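Local coordinates for tryptophan synthase alpha chain (Aquifex aeolicus, PDB 2EKC), which probably cleaves indoleglycerol phosphate to indole and glyceraldehyde 3-phosphate, as the alpha subunit of tryptophan synthase in the last step of tryptophan biosynthesis, at residues 11-25 and 37-51. Sequence-based numbering, arbitrary orientation.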
loop_
_atom_site.group_PDB
_atom_site.type_symbol
_atom_site.label_atom_id
_atom_site.label_comp_id
_atom_site.label_asym_id
_atom_site.label_seq_id
_atom_site.Cartn_x
_atom_site.Cartn_y
_atom_site.Cartn_z
ATOM N N LEU A 11 -4.328 -11.362 11.855
ATOM C CA LEU A 11 -5.653 -10.771 11.709
ATOM C C LEU A 11 -6.735 -11.838 11.654
ATOM O O LEU A 11 -7.802 -11.684 12.248
ATOM C CB LEU A 11 -5.709 -9.898 10.454
ATOM C CG LEU A 11 -4.872 -8.616 10.537
ATOM C CD1 LEU A 11 -4.734 -8.001 9.158
ATOM C CD2 LEU A 11 -5.532 -7.640 11.506
ATOM N N LYS A 12 -6.452 -12.923 10.945
ATOM C CA LYS A 12 -7.404 -14.016 10.827
ATOM C C LYS A 12 -7.743 -14.570 12.211
ATOM O O LYS A 12 -8.904 -14.832 12.518
ATOM C CB LYS A 12 -6.826 -15.121 9.940
ATOM C CG LYS A 12 -7.765 -16.301 9.710
ATOM C CD LYS A 12 -7.127 -17.337 8.788
ATOM C CE LYS A 12 -5.803 -17.845 9.352
ATOM N NZ LYS A 12 -5.147 -18.848 8.462
ATOM N N GLU A 13 -6.732 -14.734 13.058
ATOM C CA GLU A 13 -6.985 -15.256 14.391
ATOM C C GLU A 13 -7.778 -14.260 15.226
ATOM O O GLU A 13 -8.502 -14.655 16.138
ATOM C CB GLU A 13 -5.677 -15.604 15.106
ATOM C CG GLU A 13 -5.909 -16.206 16.485
ATOM C CD GLU A 13 -4.710 -16.970 17.011
ATOM O OE1 GLU A 13 -3.657 -16.343 17.251
ATOM O OE2 GLU A 13 -4.827 -18.204 17.183
ATOM N N LYS A 14 -7.637 -12.974 14.914
ATOM C CA LYS A 14 -8.347 -11.922 15.638
ATOM C C LYS A 14 -9.709 -11.652 15.004
ATOM O O LYS A 14 -10.491 -10.846 15.510
ATOM C CB LYS A 14 -7.522 -10.627 15.645
ATOM C CG LYS A 14 -6.244 -10.707 16.468
ATOM C CD LYS A 14 -5.386 -9.453 16.338
ATOM C CE LYS A 14 -6.079 -8.227 16.907
ATOM N NZ LYS A 14 -6.443 -8.402 18.344
ATOM N N ARG A 15 -9.981 -12.332 13.895
ATOM C CA ARG A 15 -11.234 -12.175 13.165
ATOM C C ARG A 15 -11.366 -10.744 12.642
ATOM O O ARG A 15 -12.416 -10.112 12.758
ATOM C CB ARG A 15 -12.424 -12.532 14.067
ATOM C CG ARG A 15 -12.305 -13.915 14.721
ATOM C CD ARG A 15 -13.630 -14.363 15.326
ATOM N NE ARG A 15 -13.565 -15.697 15.930
ATOM C CZ ARG A 15 -13.021 -15.969 17.113
ATOM N NH1 ARG A 15 -12.483 -15.000 17.842
ATOM N NH2 ARG A 15 -13.033 -17.212 17.578
ATOM N N GLU A 16 -10.285 -10.246 12.052
ATOM C CA GLU A 16 -10.254 -8.894 11.512
ATOM C C GLU A 16 -9.785 -8.849 10.061
ATOM O O GLU A 16 -9.128 -9.772 9.571
ATOM C CB GLU A 16 -9.308 -8.025 12.339
ATOM C CG GLU A 16 -9.752 -7.745 13.756
ATOM C CD GLU A 16 -8.800 -6.807 14.467
ATOM O OE1 GLU A 16 -8.093 -6.044 13.771
ATOM O OE2 GLU A 16 -8.763 -6.820 15.714
ATOM N N LYS A 17 -10.138 -7.763 9.384
ATOM C CA LYS A 17 -9.704 -7.534 8.015
ATOM C C LYS A 17 -8.622 -6.473 8.186
ATOM O O LYS A 17 -8.651 -5.704 9.153
ATOM C CB LYS A 17 -10.840 -6.984 7.151
ATOM C CG LYS A 17 -12.098 -7.839 7.153
ATOM C CD LYS A 17 -11.804 -9.286 6.808
ATOM C CE LYS A 17 -13.084 -10.108 6.821
ATOM N NZ LYS A 17 -12.813 -11.557 6.650
ATOM N N ALA A 18 -7.675 -6.426 7.261
ATOM C CA ALA A 18 -6.584 -5.467 7.360
ATOM C C ALA A 18 -6.935 -4.069 6.878
ATOM O O ALA A 18 -7.699 -3.899 5.930
ATOM C CB ALA A 18 -5.377 -5.978 6.579
ATOM N N LEU A 19 -6.385 -3.068 7.557
ATOM C CA LEU A 19 -6.563 -1.685 7.142
ATOM C C LEU A 19 -5.192 -1.287 6.615
ATOM O O LEU A 19 -4.201 -1.328 7.351
ATOM C CB LEU A 19 -6.932 -0.767 8.308
ATOM C CG LEU A 19 -6.819 0.724 7.937
ATOM C CD1 LEU A 19 -7.689 1.026 6.719
ATOM C CD2 LEU A 19 -7.227 1.596 9.110
ATOM N N VAL A 20 -5.131 -0.945 5.334
ATOM C CA VAL A 20 -3.882 -0.531 4.705
ATOM C C VAL A 20 -3.962 0.982 4.541
ATOM O O VAL A 20 -4.826 1.476 3.821
ATOM C CB VAL A 20 -3.727 -1.193 3.319
ATOM C CG1 VAL A 20 -2.429 -0.764 2.674
ATOM C CG2 VAL A 20 -3.773 -2.704 3.461
ATOM N N SER A 21 -3.080 1.714 5.218
ATOM C CA SER A 21 -3.084 3.173 5.146
ATOM C C SER A 21 -1.963 3.693 4.262
ATOM O O SER A 21 -0.809 3.268 4.374
ATOM C CB SER A 21 -2.962 3.776 6.547
ATOM O OG SER A 21 -4.030 3.336 7.366
ATOM N N TYR A 22 -2.317 4.631 3.394
ATOM C CA TYR A 22 -1.379 5.211 2.451
ATOM C C TYR A 22 -1.191 6.707 2.696
ATOM O O TYR A 22 -2.154 7.477 2.677
ATOM C CB TYR A 22 -1.908 4.922 1.035
ATOM C CG TYR A 22 -1.165 5.532 -0.136
ATOM C CD1 TYR A 22 0.216 5.722 -0.111
ATOM C CD2 TYR A 22 -1.856 5.878 -1.301
ATOM C CE1 TYR A 22 0.893 6.248 -1.220
ATOM C CE2 TYR A 22 -1.192 6.400 -2.413
ATOM C CZ TYR A 22 0.179 6.583 -2.364
ATOM O OH TYR A 22 0.824 7.114 -3.461
ATOM N N LEU A 23 0.056 7.102 2.953
ATOM C CA LEU A 23 0.413 8.502 3.179
ATOM C C LEU A 23 1.666 8.803 2.360
ATOM O O LEU A 23 2.422 7.892 2.023
ATOM C CB LEU A 23 0.695 8.772 4.668
ATOM C CG LEU A 23 -0.491 8.880 5.632
ATOM C CD1 LEU A 23 0.025 9.004 7.065
ATOM C CD2 LEU A 23 -1.338 10.090 5.267
ATOM N N MET A 24 1.880 10.076 2.044
ATOM C CA MET A 24 3.032 10.501 1.246
ATOM C C MET A 24 4.134 11.128 2.096
ATOM O O MET A 24 3.871 12.016 2.902
ATOM C CB MET A 24 2.578 11.515 0.187
ATOM C CG MET A 24 3.692 12.020 -0.724
ATOM S SD MET A 24 4.196 10.772 -1.928
ATOM C CE MET A 24 2.712 10.667 -2.897
ATOM N N VAL A 25 5.370 10.674 1.910
ATOM C CA VAL A 25 6.485 11.233 2.665
ATOM C C VAL A 25 6.730 12.657 2.189
ATOM O O VAL A 25 6.869 12.891 0.993
ATOM C CB VAL A 25 7.796 10.445 2.452
ATOM C CG1 VAL A 25 8.927 11.128 3.222
ATOM C CG2 VAL A 25 7.635 9.001 2.918
ATOM N N PHE A 37 2.087 9.616 9.837
ATOM C CA PHE A 37 2.425 8.195 9.782
ATOM C C PHE A 37 2.314 7.553 11.169
ATOM O O PHE A 37 1.725 6.487 11.327
ATOM C CB PHE A 37 3.846 8.014 9.239
ATOM C CG PHE A 37 3.922 7.909 7.733
ATOM C CD1 PHE A 37 3.379 6.815 7.071
ATOM C CD2 PHE A 37 4.559 8.891 6.984
ATOM C CE1 PHE A 37 3.472 6.698 5.679
ATOM C CE2 PHE A 37 4.658 8.785 5.596
ATOM C CZ PHE A 37 4.114 7.686 4.944
ATOM N N LYS A 38 2.876 8.212 12.174
ATOM C CA LYS A 38 2.827 7.693 13.533
ATOM C C LYS A 38 1.387 7.591 14.036
ATOM O O LYS A 38 1.018 6.624 14.704
ATOM C CB LYS A 38 3.650 8.589 14.462
ATOM C CG LYS A 38 5.150 8.502 14.211
ATOM C CD LYS A 38 5.922 9.444 15.116
ATOM C CE LYS A 38 7.420 9.213 15.000
ATOM N NZ LYS A 38 8.194 10.173 15.837
ATOM N N GLU A 39 0.572 8.580 13.688
ATOM C CA GLU A 39 -0.818 8.612 14.114
ATOM C C GLU A 39 -1.633 7.453 13.544
ATOM O O GLU A 39 -2.379 6.800 14.278
ATOM C CB GLU A 39 -1.456 9.940 13.707
ATOM C CG GLU A 39 -2.838 10.184 14.291
ATOM C CD GLU A 39 -2.813 10.300 15.807
ATOM O OE1 GLU A 39 -1.783 10.750 16.346
ATOM O OE2 GLU A 39 -3.824 9.957 16.457
ATOM N N VAL A 40 -1.495 7.184 12.247
ATOM C CA VAL A 40 -2.266 6.094 11.651
ATOM C C VAL A 40 -1.808 4.737 12.176
ATOM O O VAL A 40 -2.603 3.802 12.274
ATOM C CB VAL A 40 -2.222 6.113 10.086
ATOM C CG1 VAL A 40 -2.623 7.493 9.576
ATOM C CG2 VAL A 40 -0.846 5.708 9.570
ATOM N N LEU A 41 -0.535 4.630 12.535
ATOM C CA LEU A 41 -0.017 3.376 13.069
ATOM C C LEU A 41 -0.547 3.153 14.483
ATOM O O LEU A 41 -0.935 2.041 14.844
ATOM C CB LEU A 41 1.514 3.394 13.085
ATOM C CG LEU A 41 2.176 3.352 11.702
ATOM C CD1 LEU A 41 3.650 3.666 11.828
ATOM C CD2 LEU A 41 1.960 1.984 11.069
ATOM N N LYS A 42 -0.573 4.221 15.275
ATOM C CA LYS A 42 -1.049 4.148 16.651
ATOM C C LYS A 42 -2.541 3.845 16.729
ATOM O O LYS A 42 -3.020 3.283 17.719
ATOM C CB LYS A 42 -0.759 5.469 17.375
ATOM C CG LYS A 42 -1.260 5.531 18.813
ATOM C CD LYS A 42 -0.976 6.890 19.447
ATOM C CE LYS A 42 -1.555 6.989 20.857
ATOM N NZ LYS A 42 -3.029 6.768 20.876
ATOM N N ASN A 43 -3.278 4.201 15.682
ATOM C CA ASN A 43 -4.714 3.989 15.686
ATOM C C ASN A 43 -5.274 2.741 14.993
ATOM O O ASN A 43 -6.474 2.659 14.738
ATOM C CB ASN A 43 -5.402 5.252 15.165
ATOM C CG ASN A 43 -5.506 6.334 16.235
ATOM O OD1 ASN A 43 -6.398 6.296 17.081
ATOM N ND2 ASN A 43 -4.583 7.287 16.213
ATOM N N GLY A 44 -4.424 1.767 14.687
ATOM C CA GLY A 44 -4.952 0.552 14.090
ATOM C C GLY A 44 -4.551 0.131 12.693
ATOM O O GLY A 44 -5.056 -0.878 12.199
ATOM N N THR A 45 -3.668 0.883 12.044
ATOM C CA THR A 45 -3.231 0.520 10.698
ATOM C C THR A 45 -2.484 -0.818 10.767
ATOM O O THR A 45 -1.589 -0.998 11.591
ATOM C CB THR A 45 -2.310 1.619 10.105
ATOM O OG1 THR A 45 -3.094 2.785 9.814
ATOM C CG2 THR A 45 -1.635 1.137 8.836
ATOM N N ASP A 46 -2.861 -1.755 9.901
ATOM C CA ASP A 46 -2.236 -3.079 9.876
ATOM C C ASP A 46 -1.089 -3.189 8.884
ATOM O O ASP A 46 -0.125 -3.920 9.114
ATOM C CB ASP A 46 -3.288 -4.131 9.545
ATOM C CG ASP A 46 -4.396 -4.170 10.574
ATOM O OD1 ASP A 46 -4.094 -4.520 11.733
ATOM O OD2 ASP A 46 -5.554 -3.839 10.232
ATOM N N ILE A 47 -1.210 -2.473 7.774
ATOM C CA ILE A 47 -0.190 -2.484 6.731
ATOM C C ILE A 47 -0.022 -1.054 6.255
ATOM O O ILE A 47 -1.004 -0.370 5.957
ATOM C CB ILE A 47 -0.617 -3.366 5.538
ATOM C CG1 ILE A 47 -0.738 -4.823 5.987
ATOM C CG2 ILE A 47 0.400 -3.234 4.396
ATOM C CD1 ILE A 47 -1.320 -5.739 4.927
ATOM N N LEU A 48 1.222 -0.604 6.179
ATOM C CA LEU A 48 1.500 0.759 5.763
ATOM C C LEU A 48 2.003 0.868 4.333
ATOM O O LEU A 48 2.842 0.078 3.905
ATOM C CB LEU A 48 2.538 1.372 6.709
ATOM C CG LEU A 48 2.844 2.859 6.548
ATOM C CD1 LEU A 48 1.605 3.662 6.929
ATOM C CD2 LEU A 48 4.025 3.245 7.428
ATOM N N GLU A 49 1.466 1.831 3.583
ATOM C CA GLU A 49 1.936 2.076 2.226
ATOM C C GLU A 49 2.654 3.420 2.322
ATOM O O GLU A 49 2.045 4.436 2.678
ATOM C CB GLU A 49 0.792 2.188 1.217
ATOM C CG GLU A 49 -0.085 0.962 1.087
ATOM C CD GLU A 49 -0.968 1.031 -0.150
ATOM O OE1 GLU A 49 -1.392 2.148 -0.512
ATOM O OE2 GLU A 49 -1.240 -0.029 -0.753
ATOM N N ILE A 50 3.943 3.416 2.011
ATOM C CA ILE A 50 4.769 4.616 2.084
ATOM C C ILE A 50 4.949 5.233 0.704
ATOM O O ILE A 50 5.559 4.624 -0.174
ATOM C CB ILE A 50 6.157 4.265 2.677
ATOM C CG1 ILE A 50 5.975 3.581 4.039
ATOM C CG2 ILE A 50 7.007 5.522 2.804
ATOM C CD1 ILE A 50 7.292 3.151 4.726
ATOM N N GLY A 51 4.418 6.442 0.517
ATOM C CA GLY A 51 4.517 7.106 -0.774
ATOM C C GLY A 51 5.860 7.753 -1.076
ATOM O O GLY A 51 6.353 8.564 -0.297
#
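The first beta-alpha-beta unit of this TIM barrel pairs strand 18-24 with strand 47-51 in parallel, while helix 30-42 packs back across the outer face of the pair. Backbone bonds alternate along the ladder, from Ser21 N to Ile47 O (3.0 Å) and Glu49 N to Ser21 O (2.8 Å) as far as Val25 N to Gly51 O, the one from Leu23 N to Glu49 O weak. At the start of the ladder Leu19 O accepts from both Asp46 N and Ile47 N. The carboxylate of Asp46 returns a bond: its OD2 takes Leu19 N at 2.9 Å through the anti lone pair, and the same oxygen forms a salt bridge with Lys257, which ties the N-terminal end of the strand pair to helix 246-258.

On the helix side a hydroxyl chain runs from strand 18-24 through the loop to helix 30-42. Ser21 OG donates to Thr45 OG1 at 2.7 Å, and Thr45 OG1 donates to Val40 O, coming from above the carbonyl plane. A valine in place of Thr45 would probably leave Ser21 OG without its acceptor and remove a side-chain tie between loop and helix end. Toward the C-terminal end of the strand, Leu23 CB makes a CH-pi contact over one face of the Phe37 ring, 3.8 Å from its centroid, and Leu23 CD1 meets Val40 CG1.

Inside the barrel Glu49, a predicted proton acceptor, rests its CG on Val20 CG1 at 3.3 Å, and Glu49 OE1 lies beside Tyr22 CB. Tyr22, its ring plane 78° from that carboxylate, also touches Asp60, the other predicted proton acceptor. A right-handed beta-alpha-beta crossover thus packs its helix outside parallel strands while the inner face carries predicted catalytic residues, as in TIM-barrel enzymes.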